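Local structure of putative TetR-family transcriptional regulator (Rhodococcus sp., 2G3B) at residues L85-D90 with A157-L162. The protein probably binds DNA at cis-regulatory sites as a transcriptional repressor of the TetR family, through a helix-turn-helix motif. Residues are numbered along the deposited sequence; the frame is centred on the assembly and turned at random.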
loop_
_atom_site.group_PDB
_atom_site.type_symbol
_atom_site.label_atom_id
_atom_site.label_comp_id
_atom_site.label_asym_id
_atom_site.label_seq_id
_atom_site.Cartn_x
_atom_site.Cartn_y
_atom_site.Cartn_z
ATOM N N LEU A 85 -1.977 10.696 -11.749
ATOM C CA LEU A 85 -2.576 11.702 -10.838
ATOM C C LEU A 85 -4.070 11.476 -10.621
ATOM O O LEU A 85 -4.604 11.824 -9.562
ATOM C CB LEU A 85 -2.295 13.171 -11.334
ATOM C CG LEU A 85 -1.064 13.882 -10.689
ATOM C CD1 LEU A 85 0.181 13.127 -11.101
ATOM C CD2 LEU A 85 -0.945 15.347 -11.151
ATOM N N GLY A 86 -4.752 10.938 -11.638
ATOM C CA GLY A 86 -6.192 10.649 -11.553
ATOM C C GLY A 86 -6.591 9.733 -10.388
ATOM O O GLY A 86 -7.756 9.742 -9.961
ATOM N N GLU A 87 -5.625 8.967 -9.878
ATOM C CA GLU A 87 -5.815 8.011 -8.753
ATOM C C GLU A 87 -5.981 8.659 -7.380
ATOM O O GLU A 87 -6.518 8.057 -6.408
ATOM C CB GLU A 87 -4.569 7.090 -8.695
ATOM C CG GLU A 87 -4.274 6.300 -9.970
ATOM C CD GLU A 87 -5.359 5.233 -10.269
ATOM O OE1 GLU A 87 -6.075 4.810 -9.352
ATOM O OE2 GLU A 87 -5.479 4.825 -11.430
ATOM N N ILE A 88 -5.477 9.880 -7.277
ATOM C CA ILE A 88 -5.443 10.601 -6.007
ATOM C C ILE A 88 -6.014 11.994 -6.189
ATOM O O ILE A 88 -5.340 12.888 -6.665
ATOM C CB ILE A 88 -4.049 10.592 -5.308
ATOM C CG1 ILE A 88 -3.588 9.146 -5.036
ATOM C CG2 ILE A 88 -4.074 11.477 -4.007
ATOM C CD1 ILE A 88 -2.122 9.040 -4.582
ATOM N N GLN A 89 -7.289 12.139 -5.788
ATOM C CA GLN A 89 -8.105 13.347 -6.000
ATOM C C GLN A 89 -9.119 13.416 -4.903
ATOM O O GLN A 89 -9.596 12.381 -4.449
ATOM C CB GLN A 89 -8.922 13.328 -7.337
ATOM C CG GLN A 89 -8.140 13.000 -8.577
ATOM C CD GLN A 89 -8.961 13.233 -9.856
ATOM O OE1 GLN A 89 -9.475 14.334 -10.084
ATOM N NE2 GLN A 89 -9.113 12.190 -10.666
ATOM N N ASP A 90 -9.413 14.630 -4.450
ATOM C CA ASP A 90 -10.452 14.888 -3.447
ATOM C C ASP A 90 -11.810 14.946 -4.155
ATOM O O ASP A 90 -12.421 16.037 -4.265
ATOM C CB ASP A 90 -10.224 16.254 -2.778
ATOM C CG ASP A 90 -8.970 16.302 -1.926
ATOM O OD1 ASP A 90 -8.554 15.245 -1.398
ATOM O OD2 ASP A 90 -8.365 17.415 -1.798
ATOM N N ALA A 157 2.614 0.557 -7.994
ATOM C CA ALA A 157 2.892 0.254 -6.581
ATOM C C ALA A 157 3.102 1.543 -5.756
ATOM O O ALA A 157 2.654 1.645 -4.596
ATOM C CB ALA A 157 4.106 -0.704 -6.433
ATOM N N LEU A 158 3.799 2.516 -6.339
ATOM C CA LEU A 158 3.960 3.864 -5.740
ATOM C C LEU A 158 2.605 4.558 -5.484
ATOM O O LEU A 158 2.347 5.080 -4.399
ATOM C CB LEU A 158 4.879 4.778 -6.613
ATOM C CG LEU A 158 4.966 6.248 -6.161
ATOM C CD1 LEU A 158 5.613 6.340 -4.684
ATOM C CD2 LEU A 158 5.697 7.161 -7.183
ATOM N N VAL A 159 1.707 4.491 -6.448
ATOM C CA VAL A 159 0.331 5.023 -6.218
ATOM C C VAL A 159 -0.352 4.327 -5.012
ATOM O O VAL A 159 -0.938 4.979 -4.168
ATOM C CB VAL A 159 -0.557 4.847 -7.511
ATOM C CG1 VAL A 159 -2.089 5.087 -7.225
ATOM C CG2 VAL A 159 -0.000 5.756 -8.665
ATOM N N GLU A 160 -0.250 2.992 -4.925
ATOM C CA GLU A 160 -0.867 2.290 -3.809
ATOM C C GLU A 160 -0.235 2.675 -2.454
ATOM O O GLU A 160 -0.926 2.858 -1.479
ATOM C CB GLU A 160 -0.718 0.762 -4.038
ATOM C CG GLU A 160 -1.747 0.222 -5.078
ATOM C CD GLU A 160 -1.844 -1.309 -5.008
ATOM O OE1 GLU A 160 -2.041 -1.866 -3.898
ATOM O OE2 GLU A 160 -1.717 -1.966 -6.044
ATOM N N GLY A 161 1.086 2.768 -2.411
ATOM C CA GLY A 161 1.768 3.178 -1.165
ATOM C C GLY A 161 1.418 4.604 -0.761
ATOM O O GLY A 161 1.169 4.863 0.441
ATOM N N LEU A 162 1.421 5.529 -1.722
ATOM C CA LEU A 162 1.017 6.898 -1.402
ATOM C C LEU A 162 -0.424 6.944 -0.959
ATOM O O LEU A 162 -0.740 7.683 -0.034
ATOM C CB LEU A 162 1.178 7.825 -2.611
ATOM C CG LEU A 162 2.662 8.131 -2.948
ATOM C CD1 LEU A 162 2.780 8.817 -4.300
ATOM C CD2 LEU A 162 3.295 9.007 -1.852
#
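Val-159, on helix 148-167, meets Glu-87 of segment 85-90 where the two backbones come nearest, with CA atoms 7.3 Å apart. One methyl does the touching: CG1 of Val-159 lies 3.5 Å from CB of Glu-87 and 3.7 Å from its CG, so the aliphatic base of the glutamate, not its carboxylate, is what the valine packs on. The two side chains cross at about a right angle. A bend in the glutamate chain at chi2 (-67°) keeps the carboxylate clear of the methyl; OE2 forms a salt bridge with Arg-66, and Trp-125 of helix 115-139 packs on both Glu-87 and Val-159.

Ile-88 reaches across with its extended branch (chi2 170°), ending in CD1, which sits 4.0 Å from CB of Leu-162 and 4.3 Å from the backbone O of Val-159. That oxygen is engaged with the hydroxyl of Ser-163. The isoleucine and leucine side chains, like the first pair, run roughly perpendicular to each other, and the touch is made by the end of one chain against the base of the other. Leu-162 and Ala-157 also pack on the second subunit, placing the contact beside the dimer interface of the C-terminal domain. With no hydrogen bond between the segments, the join rests on apolar packing, while the glutamate's charge is met elsewhere.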